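Local coordinates for protein alcohol dehydrogenase (Thermus sp., PDB 4CPD) that probably oxidises alcohols with NAD as coenzyme, as a zinc-containing, medium-chain alcohol dehydrogenase from a thermophile, at residues A[194-206]-A[214-228]. Residues are numbered along the deposited sequence; the frame is centred on the assembly and turned at random.
Sequences SKILAIDRIPERL and AIPINAEQENPVRRV. With NAD (nicotinamide-adenine-dinucleotide), chain G.
A219 N donates a hydrogen bond to D200 O (2.9 Å) where strand 195-200 runs parallel to edge strand 215-218; with helix 203-212 between them they form a right-handed beta-alpha-beta crossover of the Rossmann fold that holds NAD. Further back, A198 N donates to I215 O and I215 N to I196 O, both nearly straight, while I217 N to A198 O is weak. At the strand's C-terminal end the D200 carboxylate grips the adenosine ribose, OD1 taking NAD O2B (3.1 Å) and OD2 taking NAD O3B (3.0 Å); A177 N also donates to OD2. R205 NH1 reaches NAD O3B in the guanidinium plane, at 2.8 Å. R201 lays one guanidinium face over the adenine, with NAD N7A over the group's centre and 3.5 Å from its plane. N218 closes an Asx turn, OD1 receiving E220 N in the carbonyl plane on a lone pair. From helix 203-212, L206 packs on the sheet face bearing A198, P216 and N218, CD1 against N218 ND2 and CB against P216 CB. On the other face, I199 lies beside I217 and meets helix 224-231. Its chi1 (-68°) turns CG2 to the carbonyl side, where it touches A219 CB. I199 CD1 lies 4.0 Å from V228 CG2.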
ATOM      1  N   SER A 194       6.155 -13.639 -15.330  1.00 48.66           N
ATOM      2  CA  SER A 194       6.320 -13.741 -16.761  1.00 50.62           C
ATOM      3  C   SER A 194       7.612 -13.081 -17.225  1.00 52.82           C
ATOM      4  O   SER A 194       8.138 -13.382 -18.295  1.00 62.04           O
ATOM      5  CB  SER A 194       5.132 -13.088 -17.485  1.00 49.43           C
ATOM      6  OG  SER A 194       5.096 -11.702 -17.257  1.00 47.38           O
ATOM      7  N   LYS A 195       8.118 -12.170 -16.430  1.00 47.29           N
ATOM      8  CA  LYS A 195       9.339 -11.498 -16.769  1.00 47.22           C
ATOM      9  C   LYS A 195       9.839 -10.714 -15.532  1.00 52.04           C
ATOM     10  O   LYS A 195       9.058 -10.092 -14.812  1.00 57.41           O
ATOM     11  CB  LYS A 195       9.098 -10.549 -17.926  1.00 48.73           C
ATOM     12  CG  LYS A 195      10.346  -9.756 -18.303  1.00 55.38           C
ATOM     13  CD  LYS A 195      10.108  -8.788 -19.445  1.00 60.11           C
ATOM     14  CE  LYS A 195      10.028  -9.507 -20.783  1.00 61.59           C
ATOM     15  NZ  LYS A 195      10.157  -8.533 -21.903  1.00 58.77           N
ATOM     16  N   ILE A 196      11.146 -10.745 -15.308  1.00 50.19           N
ATOM     17  CA  ILE A 196      11.765 -10.171 -14.141  1.00 47.75           C
ATOM     18  C   ILE A 196      12.906  -9.318 -14.593  1.00 48.51           C
ATOM     19  O   ILE A 196      13.698  -9.760 -15.403  1.00 57.65           O
ATOM     20  CB  ILE A 196      12.353 -11.256 -13.208  1.00 47.13           C
ATOM     21  CG1 ILE A 196      11.289 -12.290 -12.826  1.00 41.72           C
ATOM     22  CG2 ILE A 196      12.969 -10.613 -11.960  1.00 48.09           C
ATOM     23  CD1 ILE A 196      11.857 -13.487 -12.094  1.00 43.35           C
ATOM     24  N   LEU A 197      13.015  -8.117 -14.041  1.00 52.58           N
ATOM     25  CA  LEU A 197      14.073  -7.170 -14.406  1.00 53.09           C
ATOM     26  C   LEU A 197      14.897  -6.795 -13.190  1.00 50.54           C
ATOM     27  O   LEU A 197      14.348  -6.452 -12.145  1.00 51.64           O
ATOM     28  CB  LEU A 197      13.448  -5.908 -14.981  1.00 58.15           C
ATOM     29  CG  LEU A 197      12.498  -6.230 -16.123  1.00 64.95           C
ATOM     30  CD1 LEU A 197      11.201  -5.461 -16.006  1.00 69.71           C
ATOM     31  CD2 LEU A 197      13.172  -5.959 -17.446  1.00 70.74           C
ATOM     32  N   ALA A 198      16.211  -6.835 -13.327  1.00 51.50           N
ATOM     33  CA  ALA A 198      17.087  -6.555 -12.207  1.00 55.59           C
ATOM     34  C   ALA A 198      17.863  -5.318 -12.522  1.00 57.88           C
ATOM     35  O   ALA A 198      18.499  -5.239 -13.550  1.00 67.99           O
ATOM     36  CB  ALA A 198      18.019  -7.727 -11.927  1.00 55.91           C
ATOM     37  N   ILE A 199      17.783  -4.346 -11.630  1.00 62.21           N
ATOM     38  CA  ILE A 199      18.471  -3.095 -11.775  1.00 61.51           C
ATOM     39  C   ILE A 199      19.502  -3.033 -10.668  1.00 68.24           C
ATOM     40  O   ILE A 199      19.162  -3.184  -9.491  1.00 73.38           O
ATOM     41  CB  ILE A 199      17.503  -1.909 -11.643  1.00 60.35           C
ATOM     42  CG1 ILE A 199      16.540  -1.864 -12.831  1.00 61.44           C
ATOM     43  CG2 ILE A 199      18.260  -0.588 -11.571  1.00 62.32           C
ATOM     44  CD1 ILE A 199      15.267  -2.645 -12.635  1.00 65.39           C
ATOM     45  N   ASP A 200      20.758  -2.834 -11.057  1.00 75.10           N
ATOM     46  CA  ASP A 200      21.863  -2.599 -10.127  1.00 73.46           C
ATOM     47  C   ASP A 200      22.953  -1.831 -10.883  1.00 77.31           C
ATOM     48  O   ASP A 200      22.725  -1.360 -12.008  1.00 74.91           O
ATOM     49  CB  ASP A 200      22.389  -3.916  -9.581  1.00 68.47           C
ATOM     50  CG  ASP A 200      23.067  -3.757  -8.251  1.00 74.08           C
ATOM     51  OD1 ASP A 200      24.008  -2.948  -8.150  1.00 77.84           O
ATOM     52  OD2 ASP A 200      22.661  -4.439  -7.293  1.00 89.10           O
ATOM     53  N   ARG A 201      24.120  -1.688 -10.263  1.00 80.99           N
ATOM     54  CA  ARG A 201      25.247  -1.015 -10.891  1.00 86.06           C
ATOM     55  C   ARG A 201      26.580  -1.772 -10.714  1.00 84.98           C
ATOM     56  O   ARG A 201      27.653  -1.167 -10.765  1.00 86.58           O
ATOM     57  CB  ARG A 201      25.359   0.399 -10.320  1.00 91.69           C
ATOM     58  CG  ARG A 201      25.763   0.427  -8.854  1.00 92.70           C
ATOM     59  CD  ARG A 201      25.706   1.826  -8.275  1.00 96.35           C
ATOM     60  NE  ARG A 201      26.162   1.821  -6.886  1.00 99.92           N
ATOM     61  CZ  ARG A 201      25.981   2.819  -6.025  1.00102.47           C
ATOM     62  NH1 ARG A 201      25.343   3.929  -6.392  1.00108.74           N
ATOM     63  NH2 ARG A 201      26.433   2.705  -4.785  1.00 95.51           N
ATOM     64  N   ILE A 202      26.517  -3.086 -10.513  1.00 79.86           N
ATOM     65  CA  ILE A 202      27.721  -3.923 -10.322  1.00 76.36           C
ATOM     66  C   ILE A 202      27.644  -5.187 -11.186  1.00 76.38           C
ATOM     67  O   ILE A 202      26.826  -6.073 -10.917  1.00 75.44           O
ATOM     68  CB  ILE A 202      27.918  -4.324  -8.844  1.00 76.15           C
ATOM     69  CG1 ILE A 202      28.164  -3.074  -7.998  1.00 79.00           C
ATOM     70  CG2 ILE A 202      29.083  -5.302  -8.693  1.00 70.16           C
ATOM     71  CD1 ILE A 202      28.330  -3.344  -6.517  1.00 78.96           C
ATOM     72  N   PRO A 203      28.486  -5.271 -12.236  1.00 78.17           N
ATOM     73  CA  PRO A 203      28.383  -6.354 -13.209  1.00 74.81           C
ATOM     74  C   PRO A 203      28.378  -7.749 -12.621  1.00 72.52           C
ATOM     75  O   PRO A 203      27.591  -8.589 -13.050  1.00 73.90           O
ATOM     76  CB  PRO A 203      29.614  -6.140 -14.066  1.00 77.39           C
ATOM     77  CG  PRO A 203      29.748  -4.655 -14.112  1.00 76.59           C
ATOM     78  CD  PRO A 203      29.340  -4.181 -12.747  1.00 78.04           C
ATOM     79  N   GLU A 204      29.252  -8.000 -11.653  1.00 72.08           N
ATOM     80  CA  GLU A 204      29.266  -9.304 -10.973  1.00 71.98           C
ATOM     81  C   GLU A 204      27.849  -9.690 -10.476  1.00 69.58           C
ATOM     82  O   GLU A 204      27.403 -10.805 -10.689  1.00 67.57           O
ATOM     83  CB  GLU A 204      30.307  -9.316  -9.830  1.00 67.21           C
ATOM     84  N   ARG A 205      27.142  -8.741  -9.861  1.00 82.19           N
ATOM     85  CA  ARG A 205      25.801  -8.974  -9.283  1.00 76.45           C
ATOM     86  C   ARG A 205      24.749  -9.095 -10.400  1.00 69.96           C
ATOM     87  O   ARG A 205      23.924 -10.012 -10.379  1.00 70.94           O
ATOM     88  CB  ARG A 205      25.456  -7.898  -8.221  1.00 76.07           C
ATOM     89  CG  ARG A 205      26.543  -7.810  -7.141  1.00 74.76           C
ATOM     90  CD  ARG A 205      26.163  -7.120  -5.831  1.00 80.60           C
ATOM     91  NE  ARG A 205      26.951  -7.630  -4.682  1.00 83.31           N
ATOM     92  CZ  ARG A 205      26.802  -7.240  -3.411  1.00 81.45           C
ATOM     93  NH1 ARG A 205      25.899  -6.320  -3.104  1.00 80.56           N
ATOM     94  NH2 ARG A 205      27.550  -7.766  -2.440  1.00 80.37           N
ATOM     95  N   LEU A 206      24.810  -8.217 -11.397  1.00 61.97           N
ATOM     96  CA  LEU A 206      23.934  -8.344 -12.563  1.00 59.12           C
ATOM     97  C   LEU A 206      24.111  -9.682 -13.311  1.00 58.62           C
ATOM     98  O   LEU A 206      23.154 -10.260 -13.816  1.00 63.59           O
ATOM     99  CB  LEU A 206      24.140  -7.162 -13.516  1.00 63.62           C
ATOM    100  CG  LEU A 206      23.739  -5.800 -12.952  1.00 71.78           C
ATOM    101  CD1 LEU A 206      24.315  -4.658 -13.767  1.00 75.20           C
ATOM    102  CD2 LEU A 206      22.223  -5.653 -12.880  1.00 77.08           C
ATOM    103  N   ALA A 214      16.716 -13.215 -14.696  1.00 51.21           N
ATOM    104  CA  ALA A 214      16.288 -11.841 -14.900  1.00 51.96           C
ATOM    105  C   ALA A 214      16.990 -11.211 -16.077  1.00 57.32           C
ATOM    106  O   ALA A 214      18.103 -11.602 -16.442  1.00 63.92           O
ATOM    107  CB  ALA A 214      16.546 -11.020 -13.647  1.00 51.89           C
ATOM    108  N   ILE A 215      16.333 -10.212 -16.655  1.00 62.11           N
ATOM    109  CA  ILE A 215      16.961  -9.284 -17.596  1.00 59.32           C
ATOM    110  C   ILE A 215      17.714  -8.197 -16.812  1.00 60.47           C
ATOM    111  O   ILE A 215      17.089  -7.357 -16.165  1.00 57.49           O
ATOM    112  CB  ILE A 215      15.900  -8.628 -18.470  1.00 55.09           C
ATOM    113  CG1 ILE A 215      15.237  -9.684 -19.346  1.00 55.66           C
ATOM    114  CG2 ILE A 215      16.508  -7.528 -19.317  1.00 57.01           C
ATOM    115  CD1 ILE A 215      14.008  -9.203 -20.102  1.00 57.06           C
ATOM    116  N   PRO A 216      19.058  -8.206 -16.875  1.00 62.21           N
ATOM    117  CA  PRO A 216      19.859  -7.274 -16.097  1.00 61.86           C
ATOM    118  C   PRO A 216      19.866  -5.928 -16.759  1.00 66.87           C
ATOM    119  O   PRO A 216      19.770  -5.850 -17.986  1.00 70.06           O
ATOM    120  CB  PRO A 216      21.247  -7.887 -16.152  1.00 60.86           C
ATOM    121  CG  PRO A 216      21.285  -8.517 -17.502  1.00 60.23           C
ATOM    122  CD  PRO A 216      19.897  -9.008 -17.778  1.00 61.46           C
ATOM    123  N   ILE A 217      19.963  -4.887 -15.938  1.00 72.95           N
ATOM    124  CA  ILE A 217      19.928  -3.493 -16.383  1.00 75.96           C
ATOM    125  C   ILE A 217      20.896  -2.689 -15.518  1.00 86.71           C
ATOM    126  O   ILE A 217      20.690  -2.556 -14.303  1.00 89.20           O
ATOM    127  CB  ILE A 217      18.519  -2.885 -16.231  1.00 68.13           C
ATOM    128  CG1 ILE A 217      17.507  -3.640 -17.108  1.00 72.10           C
ATOM    129  CG2 ILE A 217      18.539  -1.406 -16.579  1.00 66.39           C
ATOM    130  CD1 ILE A 217      16.068  -3.155 -16.991  1.00 70.81           C
ATOM    131  N   ASN A 218      21.952  -2.161 -16.131  1.00 87.72           N
ATOM    132  CA  ASN A 218      22.918  -1.347 -15.393  1.00 93.65           C
ATOM    133  C   ASN A 218      22.476   0.120 -15.338  1.00 98.46           C
ATOM    134  O   ASN A 218      22.416   0.797 -16.370  1.00101.46           O
ATOM    135  CB  ASN A 218      24.316  -1.470 -16.007  1.00 96.21           C
ATOM    136  CG  ASN A 218      25.418  -1.111 -15.022  1.00 91.49           C
ATOM    137  OD1 ASN A 218      25.341  -0.082 -14.350  1.00 96.28           O
ATOM    138  ND2 ASN A 218      26.442  -1.961 -14.921  1.00 88.37           N
ATOM    139  N   ALA A 219      22.165   0.600 -14.134  1.00 97.79           N
ATOM    140  CA  ALA A 219      21.635   1.962 -13.954  1.00103.03           C
ATOM    141  C   ALA A 219      22.673   3.065 -14.167  1.00102.83           C
ATOM    142  O   ALA A 219      22.298   4.223 -14.381  1.00 88.42           O
ATOM    143  CB  ALA A 219      21.008   2.107 -12.580  1.00110.62           C
ATOM    144  N   GLU A 220      23.959   2.702 -14.090  1.00103.13           N
ATOM    145  CA  GLU A 220      25.061   3.621 -14.411  1.00 96.52           C
ATOM    146  C   GLU A 220      25.111   3.866 -15.921  1.00 97.61           C
ATOM    147  O   GLU A 220      25.346   4.994 -16.368  1.00 93.85           O
ATOM    148  CB  GLU A 220      26.415   3.053 -13.953  1.00 92.60           C
ATOM    149  CG  GLU A 220      27.301   4.036 -13.206  1.00 94.85           C
ATOM    150  CD  GLU A 220      27.365   3.705 -11.724  1.00 98.28           C
ATOM    151  OE1 GLU A 220      28.151   2.803 -11.370  1.00 81.35           O
ATOM    152  OE2 GLU A 220      26.629   4.328 -10.919  1.00109.26           O
ATOM    153  N   GLN A 221      24.860   2.803 -16.687  1.00 97.79           N
ATOM    154  CA  GLN A 221      25.079   2.788 -18.138  1.00101.43           C
ATOM    155  C   GLN A 221      23.843   3.064 -19.007  1.00102.02           C
ATOM    156  O   GLN A 221      23.958   3.185 -20.227  1.00104.69           O
ATOM    157  CB  GLN A 221      25.643   1.433 -18.552  1.00107.35           C
ATOM    158  CG  GLN A 221      26.866   0.983 -17.767  1.00108.35           C
ATOM    159  CD  GLN A 221      27.463  -0.331 -18.267  1.00113.35           C
ATOM    160  OE1 GLN A 221      28.672  -0.546 -18.138  1.00104.59           O
ATOM    161  NE2 GLN A 221      26.624  -1.222 -18.828  1.00114.39           N
ATOM    162  N   GLU A 222      22.665   3.136 -18.405  1.00 99.26           N
ATOM    163  CA  GLU A 222      21.461   3.466 -19.162  1.00101.02           C
ATOM    164  C   GLU A 222      20.379   3.972 -18.226  1.00104.08           C
ATOM    165  O   GLU A 222      20.519   3.877 -16.987  1.00103.92           O
ATOM    166  CB  GLU A 222      20.966   2.270 -20.009  1.00 93.74           C
ATOM    167  CG  GLU A 222      20.818   0.949 -19.261  1.00 90.08           C
ATOM    168  CD  GLU A 222      20.332  -0.198 -20.146  1.00 89.65           C
ATOM    169  OE1 GLU A 222      19.386   0.016 -20.932  1.00 94.44           O
ATOM    170  OE2 GLU A 222      20.874  -1.327 -20.048  1.00 81.36           O
ATOM    171  N   ASN A 223      19.334   4.554 -18.826  1.00102.52           N
ATOM    172  CA  ASN A 223      18.114   4.908 -18.103  1.00100.89           C
ATOM    173  C   ASN A 223      17.272   3.656 -17.867  1.00 91.53           C
ATOM    174  O   ASN A 223      16.695   3.096 -18.821  1.00 85.60           O
ATOM    175  CB  ASN A 223      17.272   5.960 -18.843  1.00103.76           C
ATOM    176  CG  ASN A 223      16.229   6.625 -17.937  1.00102.76           C
ATOM    177  OD1 ASN A 223      15.920   6.149 -16.831  1.00 98.26           O
ATOM    178  ND2 ASN A 223      15.696   7.742 -18.397  1.00100.58           N
ATOM    179  N   PRO A 224      17.185   3.225 -16.593  1.00 80.27           N
ATOM    180  CA  PRO A 224      16.474   1.991 -16.281  1.00 76.59           C
ATOM    181  C   PRO A 224      14.986   2.121 -16.550  1.00 73.09           C
ATOM    182  O   PRO A 224      14.364   1.153 -16.995  1.00 68.73           O
ATOM    183  CB  PRO A 224      16.771   1.764 -14.800  1.00 74.43           C
ATOM    184  CG  PRO A 224      17.177   3.087 -14.267  1.00 74.32           C
ATOM    185  CD  PRO A 224      17.704   3.901 -15.390  1.00 75.25           C
ATOM    186  N   VAL A 225      14.441   3.317 -16.340  1.00 68.25           N
ATOM    187  CA  VAL A 225      13.017   3.531 -16.509  1.00 66.46           C
ATOM    188  C   VAL A 225      12.604   3.316 -17.956  1.00 70.64           C
ATOM    189  O   VAL A 225      11.625   2.618 -18.196  1.00 74.83           O
ATOM    190  CB  VAL A 225      12.588   4.930 -16.037  1.00 70.12           C
ATOM    191  CG1 VAL A 225      11.108   5.163 -16.322  1.00 71.13           C
ATOM    192  CG2 VAL A 225      12.884   5.113 -14.550  1.00 70.18           C
ATOM    193  N   ARG A 226      13.340   3.926 -18.897  1.00 78.95           N
ATOM    194  CA  ARG A 226      13.075   3.805 -20.359  1.00 76.60           C
ATOM    195  C   ARG A 226      13.099   2.338 -20.783  1.00 73.38           C
ATOM    196  O   ARG A 226      12.235   1.839 -21.503  1.00 63.00           O
ATOM    197  CB  ARG A 226      14.142   4.573 -21.152  1.00 75.74           C
ATOM    198  N   ARG A 227      14.100   1.654 -20.259  1.00 75.89           N
ATOM    199  CA  ARG A 227      14.394   0.274 -20.568  1.00 74.82           C
ATOM    200  C   ARG A 227      13.333  -0.686 -19.996  1.00 72.47           C
ATOM    201  O   ARG A 227      12.798  -1.560 -20.696  1.00 70.77           O
ATOM    202  CB  ARG A 227      15.782   0.011 -19.984  1.00 79.63           C
ATOM    203  CG  ARG A 227      16.363  -1.363 -20.201  1.00 84.72           C
ATOM    204  CD  ARG A 227      16.552  -1.775 -21.659  1.00 84.60           C
ATOM    205  NE  ARG A 227      17.492  -2.902 -21.625  1.00 84.49           N
ATOM    206  CZ  ARG A 227      17.204  -4.177 -21.901  1.00 76.63           C
ATOM    207  NH1 ARG A 227      16.004  -4.538 -22.347  1.00 68.74           N
ATOM    208  NH2 ARG A 227      18.155  -5.098 -21.766  1.00 71.44           N
ATOM    209  N   VAL A 228      13.034  -0.518 -18.715  1.00 66.30           N
ATOM    210  CA  VAL A 228      12.004  -1.304 -18.059  1.00 65.09           C
ATOM    211  C   VAL A 228      10.664  -1.137 -18.782  1.00 63.75           C
ATOM    212  O   VAL A 228       9.876  -2.076 -18.937  1.00 67.01           O
ATOM    213  CB  VAL A 228      11.868  -0.901 -16.557  1.00 69.98           C
ATOM    214  CG1 VAL A 228      10.582  -1.436 -15.945  1.00 66.73           C
ATOM    215  CG2 VAL A 228      13.056  -1.406 -15.738  1.00 71.49           C
TER
HETATM  216  PA  NAD G1407      23.811  -5.048   0.117  1.00 77.42           P
HETATM  217  O1A NAD G1407      24.797  -6.215   0.202  1.00 63.81           O
HETATM  218  O2A NAD G1407      24.278  -3.646   0.498  1.00 70.53           O
HETATM  219  O5B NAD G1407      23.085  -4.940  -1.326  1.00 72.90           O
HETATM  220  C5B NAD G1407      22.737  -3.672  -1.880  1.00 77.42           C
HETATM  221  C4B NAD G1407      22.800  -3.736  -3.403  1.00 84.55           C
HETATM  222  O4B NAD G1407      22.157  -2.584  -3.967  1.00 78.98           O
HETATM  223  C3B NAD G1407      24.250  -3.750  -3.899  1.00 82.18           C
HETATM  224  O3B NAD G1407      24.475  -4.702  -4.952  1.00 69.96           O
HETATM  225  C2B NAD G1407      24.456  -2.365  -4.442  1.00 84.70           C
HETATM  226  O2B NAD G1407      25.423  -2.341  -5.496  1.00 82.42           O
HETATM  227  C1B NAD G1407      23.057  -2.028  -4.921  1.00 82.81           C
HETATM  228  N9A NAD G1407      22.896  -0.577  -5.016  1.00 90.34           N
HETATM  229  C8A NAD G1407      23.324   0.314  -4.099  1.00 87.86           C
HETATM  230  N7A NAD G1407      23.015   1.564  -4.520  1.00 93.35           N
HETATM  231  C5A NAD G1407      22.380   1.467  -5.711  1.00 88.69           C
HETATM  232  C6A NAD G1407      21.779   2.400  -6.684  1.00 87.16           C
HETATM  233  N6A NAD G1407      21.817   3.717  -6.422  1.00 85.40           N
HETATM  234  N1A NAD G1407      21.209   1.913  -7.818  1.00 91.56           N
HETATM  235  C2A NAD G1407      21.174   0.590  -8.071  1.00 88.34           C
HETATM  236  N3A NAD G1407      21.706  -0.320  -7.220  1.00 91.40           N
HETATM  237  C4A NAD G1407      22.307   0.047  -6.047  1.00 91.79           C
HETATM  238  O3  NAD G1407      22.535  -5.348   1.072  1.00 82.45           O
HETATM  239  PN  NAD G1407      21.577  -6.655   1.117  1.00 79.80           P
HETATM  240  O1N NAD G1407      22.266  -7.603   2.079  1.00 64.02           O
HETATM  241  O2N NAD G1407      21.103  -7.059  -0.283  1.00 70.72           O
HETATM  242  O5D NAD G1407      20.263  -6.020   1.814  1.00 78.51           O
HETATM  243  C5D NAD G1407      19.365  -5.278   0.965  1.00 77.24           C
HETATM  244  C4D NAD G1407      18.667  -4.093   1.627  1.00 75.50           C
HETATM  245  O4D NAD G1407      17.504  -4.583   2.308  1.00 75.71           O
HETATM  246  C3D NAD G1407      19.511  -3.358   2.669  1.00 75.75           C
HETATM  247  O3D NAD G1407      19.145  -1.967   2.652  1.00 63.16           O
HETATM  248  C2D NAD G1407      19.141  -4.053   3.982  1.00 78.14           C
HETATM  249  O2D NAD G1407      19.394  -3.297   5.193  1.00 65.75           O
HETATM  250  C1D NAD G1407      17.657  -4.322   3.721  1.00 76.14           C
HETATM  251  N1N NAD G1407      17.081  -5.399   4.542  1.00 74.51           N
HETATM  252  C2N NAD G1407      15.855  -5.140   5.007  1.00 68.30           C
HETATM  253  C3N NAD G1407      15.163  -6.045   5.798  1.00 60.95           C
HETATM  254  C7N NAD G1407      13.788  -5.627   6.233  1.00 54.73           C
HETATM  255  O7N NAD G1407      13.290  -6.051   7.264  1.00 50.96           O
HETATM  256  N7N NAD G1407      13.117  -4.782   5.426  1.00 51.77           N
HETATM  257  C4N NAD G1407      15.765  -7.275   6.114  1.00 63.70           C
HETATM  258  C5N NAD G1407      17.050  -7.538   5.623  1.00 67.31           C
HETATM  259  C6N NAD G1407      17.698  -6.576   4.831  1.00 74.09           C